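Local coordinates for p-47 protein (PDB 5WIX) that is of unknown function but has a TULIP-domain topology like that of bactericidal/permeability-increasing protein, which is consistent with a role in binding lipids, at residues Leu78-Phe83 with Leu105-Asp110; Asp110-Ala115 with Glu122-Phe127; Ile172-Asn177 with Val407-Leu412. All blocks are in the same frame, centred on the assembly; numbering follows the deposited sequence.

Interaction 1: residues Leu78-Phe83 with Leu105-Asp110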
loop_
_atom_site.group_PDB
_atom_site.type_symbol
_atom_site.label_atom_id
_atom_site.label_comp_id
_atom_site.label_asym_id
_atom_site.label_seq_id
_atom_site.Cartn_x
_atom_site.Cartn_y
_atom_site.Cartn_z
ATOM N N LEU A 78 -17.714 4.854 10.356
ATOM C CA LEU A 78 -17.350 4.047 11.517
ATOM C C LEU A 78 -18.562 3.721 12.369
ATOM O O LEU A 78 -19.463 4.536 12.474
ATOM C CB LEU A 78 -16.362 4.788 12.400
ATOM C CG LEU A 78 -14.927 4.893 11.957
ATOM C CD1 LEU A 78 -14.096 5.276 13.158
ATOM C CD2 LEU A 78 -14.502 3.560 11.402
ATOM N N ARG A 79 -18.576 2.558 13.008
ATOM C CA ARG A 79 -19.578 2.315 14.033
ATOM C C ARG A 79 -18.873 2.203 15.364
ATOM O O ARG A 79 -17.914 1.438 15.487
ATOM C CB ARG A 79 -20.394 1.054 13.760
ATOM C CG ARG A 79 -21.222 0.611 14.966
ATOM C CD ARG A 79 -21.975 -0.670 14.705
ATOM N NE ARG A 79 -22.783 -0.579 13.493
ATOM C CZ ARG A 79 -23.696 -1.485 13.148
ATOM N NH1 ARG A 79 -23.903 -2.546 13.933
ATOM N NH2 ARG A 79 -24.409 -1.326 12.029
ATOM N N ILE A 80 -19.323 2.970 16.357
ATOM C CA ILE A 80 -18.591 3.012 17.614
ATOM C C ILE A 80 -19.470 2.912 18.852
ATOM O O ILE A 80 -20.570 3.447 18.905
ATOM C CB ILE A 80 -17.730 4.295 17.733
ATOM C CG1 ILE A 80 -18.599 5.547 17.711
ATOM C CG2 ILE A 80 -16.684 4.368 16.613
ATOM C CD1 ILE A 80 -17.800 6.805 17.912
ATOM N N LYS A 81 -18.942 2.202 19.839
ATOM C CA LYS A 81 -19.567 1.995 21.131
ATOM C C LYS A 81 -19.223 3.175 22.049
ATOM O O LYS A 81 -18.057 3.502 22.234
ATOM C CB LYS A 81 -19.078 0.661 21.718
ATOM C CG LYS A 81 -19.938 0.032 22.790
ATOM C CD LYS A 81 -19.391 -1.346 23.206
ATOM C CE LYS A 81 -19.560 -2.406 22.108
ATOM N NZ LYS A 81 -19.643 -3.787 22.693
ATOM N N ILE A 82 -20.235 3.821 22.616
ATOM C CA ILE A 82 -20.012 4.968 23.493
ATOM C C ILE A 82 -20.246 4.596 24.967
ATOM O O ILE A 82 -21.346 4.207 25.352
ATOM C CB ILE A 82 -20.931 6.149 23.108
ATOM C CG1 ILE A 82 -20.854 6.411 21.608
ATOM C CG2 ILE A 82 -20.532 7.400 23.842
ATOM C CD1 ILE A 82 -19.468 6.665 21.136
ATOM N N PHE A 83 -19.207 4.699 25.789
ATOM C CA PHE A 83 -19.343 4.413 27.212
ATOM C C PHE A 83 -19.456 5.720 27.999
ATOM O O PHE A 83 -18.489 6.481 28.089
ATOM C CB PHE A 83 -18.150 3.608 27.751
ATOM C CG PHE A 83 -17.966 2.243 27.121
ATOM C CD1 PHE A 83 -18.108 1.092 27.887
ATOM C CD2 PHE A 83 -17.601 2.110 25.787
ATOM C CE1 PHE A 83 -17.916 -0.164 27.327
ATOM C CE2 PHE A 83 -17.413 0.857 25.221
ATOM C CZ PHE A 83 -17.566 -0.279 25.991
ATOM N N LEU A 105 -23.319 4.255 17.966
ATOM C CA LEU A 105 -23.447 5.206 16.874
ATOM C C LEU A 105 -22.723 4.731 15.632
ATOM O O LEU A 105 -21.838 3.882 15.702
ATOM C CB LEU A 105 -22.882 6.563 17.293
ATOM C CG LEU A 105 -23.321 6.993 18.686
ATOM C CD1 LEU A 105 -22.544 8.206 19.179
ATOM C CD2 LEU A 105 -24.797 7.293 18.605
ATOM N N GLU A 106 -23.116 5.284 14.495
ATOM C CA GLU A 106 -22.317 5.223 13.279
ATOM C C GLU A 106 -21.965 6.653 12.929
ATOM O O GLU A 106 -22.846 7.517 12.931
ATOM C CB GLU A 106 -23.071 4.562 12.124
ATOM C CG GLU A 106 -23.003 3.050 12.109
ATOM C CD GLU A 106 -23.647 2.483 10.857
ATOM O OE1 GLU A 106 -23.246 1.379 10.422
ATOM O OE2 GLU A 106 -24.550 3.150 10.301
ATOM N N ILE A 107 -20.687 6.915 12.657
ATOM C CA ILE A 107 -20.241 8.271 12.332
ATOM C C ILE A 107 -19.368 8.351 11.070
ATOM O O ILE A 107 -18.740 7.368 10.668
ATOM C CB ILE A 107 -19.445 8.892 13.492
ATOM C CG1 ILE A 107 -20.011 8.461 14.837
ATOM C CG2 ILE A 107 -19.479 10.398 13.404
ATOM C CD1 ILE A 107 -19.492 9.290 15.983
ATOM N N LYS A 108 -19.341 9.540 10.463
ATOM C CA LYS A 108 -18.572 9.796 9.255
ATOM C C LYS A 108 -17.169 10.350 9.538
ATOM O O LYS A 108 -16.968 11.233 10.388
ATOM C CB LYS A 108 -19.325 10.766 8.334
ATOM C CG LYS A 108 -18.516 11.195 7.110
ATOM C CD LYS A 108 -19.239 12.221 6.252
ATOM C CE LYS A 108 -20.219 11.549 5.315
ATOM N NZ LYS A 108 -20.569 12.432 4.174
ATOM N N LEU A 109 -16.199 9.810 8.814
ATOM C CA LEU A 109 -14.882 10.402 8.770
ATOM C C LEU A 109 -14.657 11.063 7.415
ATOM O O LEU A 109 -15.147 10.595 6.379
ATOM C CB LEU A 109 -13.814 9.355 9.019
ATOM C CG LEU A 109 -13.989 8.591 10.317
ATOM C CD1 LEU A 109 -12.792 7.690 10.525
ATOM C CD2 LEU A 109 -14.137 9.571 11.456
ATOM N N ASP A 110 -13.930 12.170 7.422
ATOM C CA ASP A 110 -13.503 12.764 6.167
ATOM C C ASP A 110 -12.131 13.391 6.339
ATOM O O ASP A 110 -11.646 13.568 7.462
ATOM C CB ASP A 110 -14.515 13.793 5.670
ATOM C CG ASP A 110 -14.570 13.853 4.157
ATOM O OD1 ASP A 110 -13.536 13.527 3.528
ATOM O OD2 ASP A 110 -15.633 14.213 3.599
#

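Interaction 2: residues Asp110-Ala115 with Glu122-Phe127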
loop_
_atom_site.group_PDB
_atom_site.type_symbol
_atom_site.label_atom_id
_atom_site.label_comp_id
_atom_site.label_asym_id
_atom_site.label_seq_id
_atom_site.Cartn_x
_atom_site.Cartn_y
_atom_site.Cartn_z
ATOM N N ASP A 110 -13.930 12.170 7.422
ATOM C CA ASP A 110 -13.503 12.764 6.167
ATOM C C ASP A 110 -12.131 13.391 6.339
ATOM O O ASP A 110 -11.646 13.568 7.462
ATOM C CB ASP A 110 -14.515 13.793 5.670
ATOM C CG ASP A 110 -14.570 13.853 4.157
ATOM O OD1 ASP A 110 -13.536 13.527 3.528
ATOM O OD2 ASP A 110 -15.633 14.213 3.599
ATOM N N PHE A 111 -11.494 13.712 5.225
ATOM C CA PHE A 111 -10.163 14.292 5.296
ATOM C C PHE A 111 -10.273 15.807 5.419
ATOM O O PHE A 111 -11.113 16.430 4.770
ATOM C CB PHE A 111 -9.340 13.867 4.080
ATOM C CG PHE A 111 -9.244 12.365 3.913
ATOM C CD1 PHE A 111 -8.439 11.601 4.761
ATOM C CD2 PHE A 111 -9.983 11.709 2.926
ATOM C CE1 PHE A 111 -8.360 10.199 4.612
ATOM C CE2 PHE A 111 -9.912 10.313 2.768
ATOM C CZ PHE A 111 -9.101 9.558 3.607
ATOM N N PHE A 112 -9.443 16.381 6.290
ATOM C CA PHE A 112 -9.444 17.818 6.575
ATOM C C PHE A 112 -8.062 18.410 6.301
ATOM O O PHE A 112 -7.078 18.013 6.930
ATOM C CB PHE A 112 -9.851 18.083 8.036
ATOM C CG PHE A 112 -11.336 18.098 8.271
ATOM C CD1 PHE A 112 -11.925 19.119 9.009
ATOM C CD2 PHE A 112 -12.142 17.101 7.759
ATOM C CE1 PHE A 112 -13.293 19.140 9.232
ATOM C CE2 PHE A 112 -13.502 17.117 7.968
ATOM C CZ PHE A 112 -14.082 18.140 8.708
ATOM N N ASN A 113 -7.979 19.351 5.363
ATOM C CA ASN A 113 -6.701 20.000 5.080
ATOM C C ASN A 113 -6.172 20.697 6.327
ATOM O O ASN A 113 -6.938 21.111 7.195
ATOM C CB ASN A 113 -6.835 20.995 3.921
ATOM C CG ASN A 113 -7.154 20.314 2.601
ATOM O OD1 ASN A 113 -7.812 19.275 2.569
ATOM N ND2 ASN A 113 -6.679 20.892 1.507
ATOM N N ASP A 114 -4.856 20.813 6.414
ATOM C CA ASP A 114 -4.202 21.308 7.620
ATOM C C ASP A 114 -3.938 22.819 7.587
ATOM O O ASP A 114 -3.724 23.403 6.523
ATOM C CB ASP A 114 -2.887 20.550 7.829
ATOM C CG ASP A 114 -2.315 20.748 9.212
ATOM O OD1 ASP A 114 -3.093 21.094 10.129
ATOM O OD2 ASP A 114 -1.094 20.542 9.383
ATOM N N ALA A 115 -3.952 23.445 8.761
ATOM C CA ALA A 115 -3.621 24.861 8.876
ATOM C C ALA A 115 -2.117 25.053 9.013
ATOM O O ALA A 115 -1.624 26.179 8.972
ATOM C CB ALA A 115 -4.343 25.484 10.058
ATOM N N GLU A 122 -5.567 15.585 6.593
ATOM C CA GLU A 122 -5.704 15.003 7.930
ATOM C C GLU A 122 -7.068 14.333 8.161
ATOM O O GLU A 122 -8.115 14.919 7.890
ATOM C CB GLU A 122 -5.463 16.097 8.972
ATOM C CG GLU A 122 -5.559 15.638 10.403
ATOM C CD GLU A 122 -5.152 16.722 11.381
ATOM O OE1 GLU A 122 -4.236 17.510 11.052
ATOM O OE2 GLU A 122 -5.755 16.794 12.474
ATOM N N LEU A 123 -7.054 13.102 8.661
ATOM C CA LEU A 123 -8.294 12.345 8.802
ATOM C C LEU A 123 -8.878 12.469 10.212
ATOM O O LEU A 123 -8.281 12.018 11.193
ATOM C CB LEU A 123 -8.071 10.874 8.446
ATOM C CG LEU A 123 -9.345 10.032 8.491
ATOM C CD1 LEU A 123 -10.440 10.665 7.654
ATOM C CD2 LEU A 123 -9.091 8.615 8.030
ATOM N N LYS A 124 -10.051 13.089 10.299
ATOM C CA LYS A 124 -10.692 13.356 11.581
ATOM C C LYS A 124 -12.151 12.930 11.523
ATOM O O LYS A 124 -12.632 12.527 10.462
ATOM C CB LYS A 124 -10.576 14.845 11.942
ATOM C CG LYS A 124 -9.137 15.361 12.001
ATOM C CD LYS A 124 -8.988 16.620 12.862
ATOM C CE LYS A 124 -9.630 17.845 12.220
ATOM N NZ LYS A 124 -9.636 19.026 13.139
ATOM N N PHE A 125 -12.845 12.995 12.659
ATOM C CA PHE A 125 -14.309 12.860 12.690
ATOM C C PHE A 125 -14.973 14.005 11.941
ATOM O O PHE A 125 -14.390 15.084 11.844
ATOM C CB PHE A 125 -14.812 12.877 14.116
ATOM C CG PHE A 125 -14.751 11.561 14.819
ATOM C CD1 PHE A 125 -15.587 10.515 14.444
ATOM C CD2 PHE A 125 -13.917 11.392 15.918
ATOM C CE1 PHE A 125 -15.562 9.298 15.133
ATOM C CE2 PHE A 125 -13.888 10.187 16.613
ATOM C CZ PHE A 125 -14.714 9.138 16.221
ATOM N N SER A 126 -16.195 13.818 11.448
ATOM C CA SER A 126 -16.894 14.956 10.839
ATOM C C SER A 126 -18.417 14.894 10.952
ATOM O O SER A 126 -19.061 14.068 10.308
ATOM C CB SER A 126 -16.504 15.095 9.359
ATOM O OG SER A 126 -17.296 14.269 8.521
ATOM N N PHE A 127 -18.992 15.787 11.753
ATOM C CA PHE A 127 -20.447 15.846 11.875
ATOM C C PHE A 127 -20.976 17.156 11.304
ATOM O O PHE A 127 -21.544 17.980 12.024
ATOM C CB PHE A 127 -20.917 15.694 13.329
ATOM C CG PHE A 127 -19.922 15.042 14.242
ATOM C CD1 PHE A 127 -19.403 13.793 13.962
ATOM C CD2 PHE A 127 -19.531 15.671 15.412
ATOM C CE1 PHE A 127 -18.484 13.203 14.822
ATOM C CE2 PHE A 127 -18.619 15.083 16.270
ATOM C CZ PHE A 127 -18.099 13.847 15.976
#

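Interaction 3: residues Ile172-Asn177 with Val407-Leu412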
loop_
_atom_site.group_PDB
_atom_site.type_symbol
_atom_site.label_atom_id
_atom_site.label_comp_id
_atom_site.label_asym_id
_atom_site.label_seq_id
_atom_site.Cartn_x
_atom_site.Cartn_y
_atom_site.Cartn_z
ATOM N N ILE A 172 -6.937 12.756 15.590
ATOM C CA ILE A 172 -6.365 12.500 14.278
ATOM C C ILE A 172 -6.194 11.021 14.008
ATOM O O ILE A 172 -5.250 10.406 14.499
ATOM C CB ILE A 172 -5.000 13.144 14.138
ATOM C CG1 ILE A 172 -5.004 14.558 14.714
ATOM C CG2 ILE A 172 -4.571 13.118 12.689
ATOM C CD1 ILE A 172 -3.609 15.176 14.815
ATOM N N PHE A 173 -7.088 10.454 13.210
ATOM C CA PHE A 173 -7.046 9.024 12.930
ATOM C C PHE A 173 -5.874 8.619 12.048
ATOM O O PHE A 173 -5.389 7.492 12.130
ATOM C CB PHE A 173 -8.349 8.576 12.276
ATOM C CG PHE A 173 -9.488 8.440 13.240
ATOM C CD1 PHE A 173 -9.427 7.523 14.267
ATOM C CD2 PHE A 173 -10.623 9.225 13.108
ATOM C CE1 PHE A 173 -10.462 7.396 15.145
ATOM C CE2 PHE A 173 -11.665 9.101 13.983
ATOM C CZ PHE A 173 -11.586 8.185 15.004
ATOM N N ALA A 174 -5.428 9.535 11.199
ATOM C CA ALA A 174 -4.283 9.276 10.337
ATOM C C ALA A 174 -3.823 10.559 9.680
ATOM O O ALA A 174 -4.644 11.397 9.294
ATOM C CB ALA A 174 -4.624 8.245 9.281
ATOM N N SER A 175 -2.508 10.719 9.568
ATOM C CA SER A 175 -1.960 11.801 8.773
ATOM C C SER A 175 -1.707 11.245 7.384
ATOM O O SER A 175 -1.190 10.132 7.225
ATOM C CB SER A 175 -0.686 12.366 9.390
ATOM O OG SER A 175 0.386 11.442 9.303
ATOM N N LEU A 176 -2.124 12.002 6.380
ATOM C CA LEU A 176 -1.877 11.617 5.008
ATOM C C LEU A 176 -1.078 12.706 4.299
ATOM O O LEU A 176 -1.481 13.873 4.279
ATOM C CB LEU A 176 -3.179 11.346 4.277
ATOM C CG LEU A 176 -2.939 10.751 2.892
ATOM C CD1 LEU A 176 -4.044 9.783 2.506
ATOM C CD2 LEU A 176 -2.772 11.853 1.850
ATOM N N ASN A 177 0.047 12.300 3.713
ATOM C CA ASN A 177 1.029 13.212 3.144
ATOM C C ASN A 177 1.038 13.182 1.617
ATOM O O ASN A 177 1.631 12.283 1.022
ATOM C CB ASN A 177 2.421 12.843 3.679
ATOM C CG ASN A 177 3.391 14.007 3.680
ATOM O OD1 ASN A 177 3.239 14.972 2.932
ATOM N ND2 ASN A 177 4.410 13.912 4.523
ATOM N N VAL A 407 0.882 7.390 4.611
ATOM C CA VAL A 407 -0.048 7.342 5.729
ATOM C C VAL A 407 0.608 6.897 7.020
ATOM O O VAL A 407 1.143 5.791 7.104
ATOM C CB VAL A 407 -1.236 6.409 5.460
ATOM C CG1 VAL A 407 -2.106 6.341 6.678
ATOM C CG2 VAL A 407 -2.048 6.898 4.277
ATOM N N ASN A 408 0.561 7.779 8.014
ATOM C CA ASN A 408 0.917 7.437 9.384
ATOM C C ASN A 408 -0.343 7.393 10.204
ATOM O O ASN A 408 -0.975 8.423 10.437
ATOM C CB ASN A 408 1.888 8.453 9.987
ATOM C CG ASN A 408 3.099 8.681 9.124
ATOM O OD1 ASN A 408 4.031 7.878 9.120
ATOM N ND2 ASN A 408 3.096 9.782 8.386
ATOM N N TRP A 409 -0.729 6.203 10.634
ATOM C CA TRP A 409 -1.947 6.066 11.424
ATOM C C TRP A 409 -1.768 6.633 12.823
ATOM O O TRP A 409 -0.805 6.298 13.522
ATOM C CB TRP A 409 -2.371 4.607 11.512
ATOM C CG TRP A 409 -2.698 4.022 10.198
ATOM C CD1 TRP A 409 -1.899 3.222 9.434
ATOM C CD2 TRP A 409 -3.917 4.188 9.467
ATOM N NE1 TRP A 409 -2.547 2.875 8.276
ATOM C CE2 TRP A 409 -3.786 3.453 8.271
ATOM C CE3 TRP A 409 -5.115 4.872 9.714
ATOM C CZ2 TRP A 409 -4.802 3.388 7.322
ATOM C CZ3 TRP A 409 -6.118 4.812 8.767
ATOM C CH2 TRP A 409 -5.959 4.075 7.588
ATOM N N ASN A 410 -2.708 7.492 13.214
ATOM C CA ASN A 410 -2.693 8.153 14.517
ATOM C C ASN A 410 -1.502 9.077 14.674
ATOM O O ASN A 410 -0.992 9.246 15.784
ATOM C CB ASN A 410 -2.692 7.128 15.654
ATOM C CG ASN A 410 -3.847 6.160 15.564
ATOM O OD1 ASN A 410 -4.984 6.499 15.909
ATOM N ND2 ASN A 410 -3.565 4.940 15.113
ATOM N N ASN A 411 -1.066 9.668 13.563
ATOM C CA ASN A 411 0.055 10.598 13.574
ATOM C C ASN A 411 1.303 9.957 14.164
ATOM O O ASN A 411 2.020 10.580 14.947
ATOM C CB ASN A 411 -0.308 11.861 14.360
ATOM C CG ASN A 411 -0.340 13.095 13.495
ATOM O OD1 ASN A 411 -0.131 13.023 12.287
ATOM N ND2 ASN A 411 -0.607 14.243 14.110
ATOM N N LEU A 412 1.555 8.706 13.803
ATOM C CA LEU A 412 2.696 7.996 14.355
ATOM C C LEU A 412 3.448 7.179 13.307
ATOM O O LEU A 412 2.856 6.653 12.357
ATOM C CB LEU A 412 2.248 7.088 15.498
ATOM C CG LEU A 412 1.632 7.765 16.725
ATOM C CD1 LEU A 412 0.899 6.743 17.559
ATOM C CD2 LEU A 412 2.683 8.494 17.562
#

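Interaction 1: residues Leu78-Phe83 with Leu105-Asp110
R79 and E106 face each other as a non-hydrogen-bonded pair where strands 78-85 and 104-113 of the TULIP-like fold pair antiparallel, their side chains rising from one face of the sheet while L78, I80, L105 and I107 occupy the other. The R79 side chain starts at CB, 3.7 Å from E106 CG, so the aliphatic bases of the two residues pack together. CG passes 3.4 Å from L105 O. With CG anti to the backbone N (chi1 167°) the chain climbs off the sheet, and a bend at chi3 (-53°) turns the guanidinium toward the glutamate. NE forms a salt bridge with D141 OD2 and lies 3.7 Å from E106 OE1; NH2 reaches the same OE1 at 3.4 Å in a weak but fairly straight hydrogen bond that is part of a second salt bridge. OE1 lies at the guanidinium edge and in its plane, although the carboxylate is turned 58° from that plane.

Beneath these charges L78 and I107 exchange backbone hydrogen bonds both ways, as do I80 and L105, where I80 N lies 2.8 Å from L105 O. On the apolar face, I80 CD1 meets I107 CD1 at 3.6 Å, the I82 and L105 side chains cross at about a right angle, CG1 of I82 touching CD1 of L105, and L78 CG touches L109 CD1 at 3.8 Å. F192 lies over L78 and L109. The chemistry is thus two-sided: a hydrocarbon surface turned to the protein interior, and on the partly exposed face R79 shared between two carboxylates, probably partly offsetting their charges.

Interaction 2: residues Asp110-Ala115 with Glu122-Phe127
F112 and E122 form a hydrogen-bonded antiparallel pair: F112 N donates to E122 O, and E122 N returns a bond of 2.9 Å to F112 O. Toward the other end, K124 N meets D110 O at 3.3 Å, whereas the reverse bond, from D110 N to K124 O, is weak. The D110 carboxylate turns back on its own strand, where OD1 accepts F111 N at 2.7 Å on its anti side. These bonds join strands 104-113 and 120-125 into a beta hairpin within an antiparallel sheet of the TULIP-like fold. Near its turn D114 OD1 and E122 OE1 come within 3.9 Å, two like charges whose proximity would be expected to disfavour full ionisation of both; D114 OD2 also accepts a weak bond from N117 N.

F111 and L123 share the face of the hairpin turned to strand 187-195. L123 CG stands anti to the backbone N (chi1 -177°), sending its branches to the phenyl ring, where CD1 lies 3.6 Å from F111 CD1 and CD2 lies close to CE1. F190 meets the F111 ring edge-to-face, and F192 touches both residues. On the other face K124 CE approaches F112 CD1 at 4.1 Å, its chain crossing the phenylalanine at about a right angle; farther along the ring, S126 CB comes within 3.9 Å of F112 CE2.

Interaction 3: residues Ile172-Asn177 with Val407-Leu412
A174 and W409 sit opposite each other as a non-hydrogen-bonded pair where strand 407-409, from near the C-terminal end of the chain, joins strand 174-177 at the end of an antiparallel sheet of this TULIP-like fold. The alanine methyl approaches the benzo part of the indole obliquely, A174 CB lying 3.4 Å from W409 CE3. F173 O comes to the edge of the same ring, near its plane. One face of the indole is taken by V407 CG1, 3.7 Å above it and offset toward the rim, and the same methyl lies 4.1 Å from A174 CB. The other branch of the valine meets L176, whose side chain it crosses obliquely, while Y27 of strand 25-30 touches both V407 and W409.

S175 and N408 project from the opposite face. Their backbones form a hydrogen-bonded pair, with S175 N 2.9 Å from N408 O and N408 N returning a bond to S175 O. The serine OG stands between its backbone N and carbonyl carbon (chi1 70°), which directs it back across the pair for a weak bond to N408 O.

Residues N408 to N411 then make a type II beta turn. The N410 side chain leaves the backbone away from strand 174-177, and its OD1 hydrogen-bonds to Y171 OH. In the backbone, N410 N donates to F173 O at 2.9 Å.

All three contacts lie in one antiparallel sheet, within which strands 78-85, 104-113, 120-125, 174-177 and 407-409 are successive neighbours. Interactions 1 and 2 share strand 104-113 and D110; interaction 3 follows next door, since L123 bonds through its backbone to F173 and A174. Interactions 1 and 3 are largely buried, interaction 2 only partly. Their chemistry follows: aliphatic packing beneath a charged pair in 78-83 with 105-110, phenylalanines and acidic side chains in the sequence-local hairpin, and indole packing plus asparagines where segments 230 residues apart meet. F173 ties them together, its ring touching L109 of interaction 1 and F125 of interaction 2.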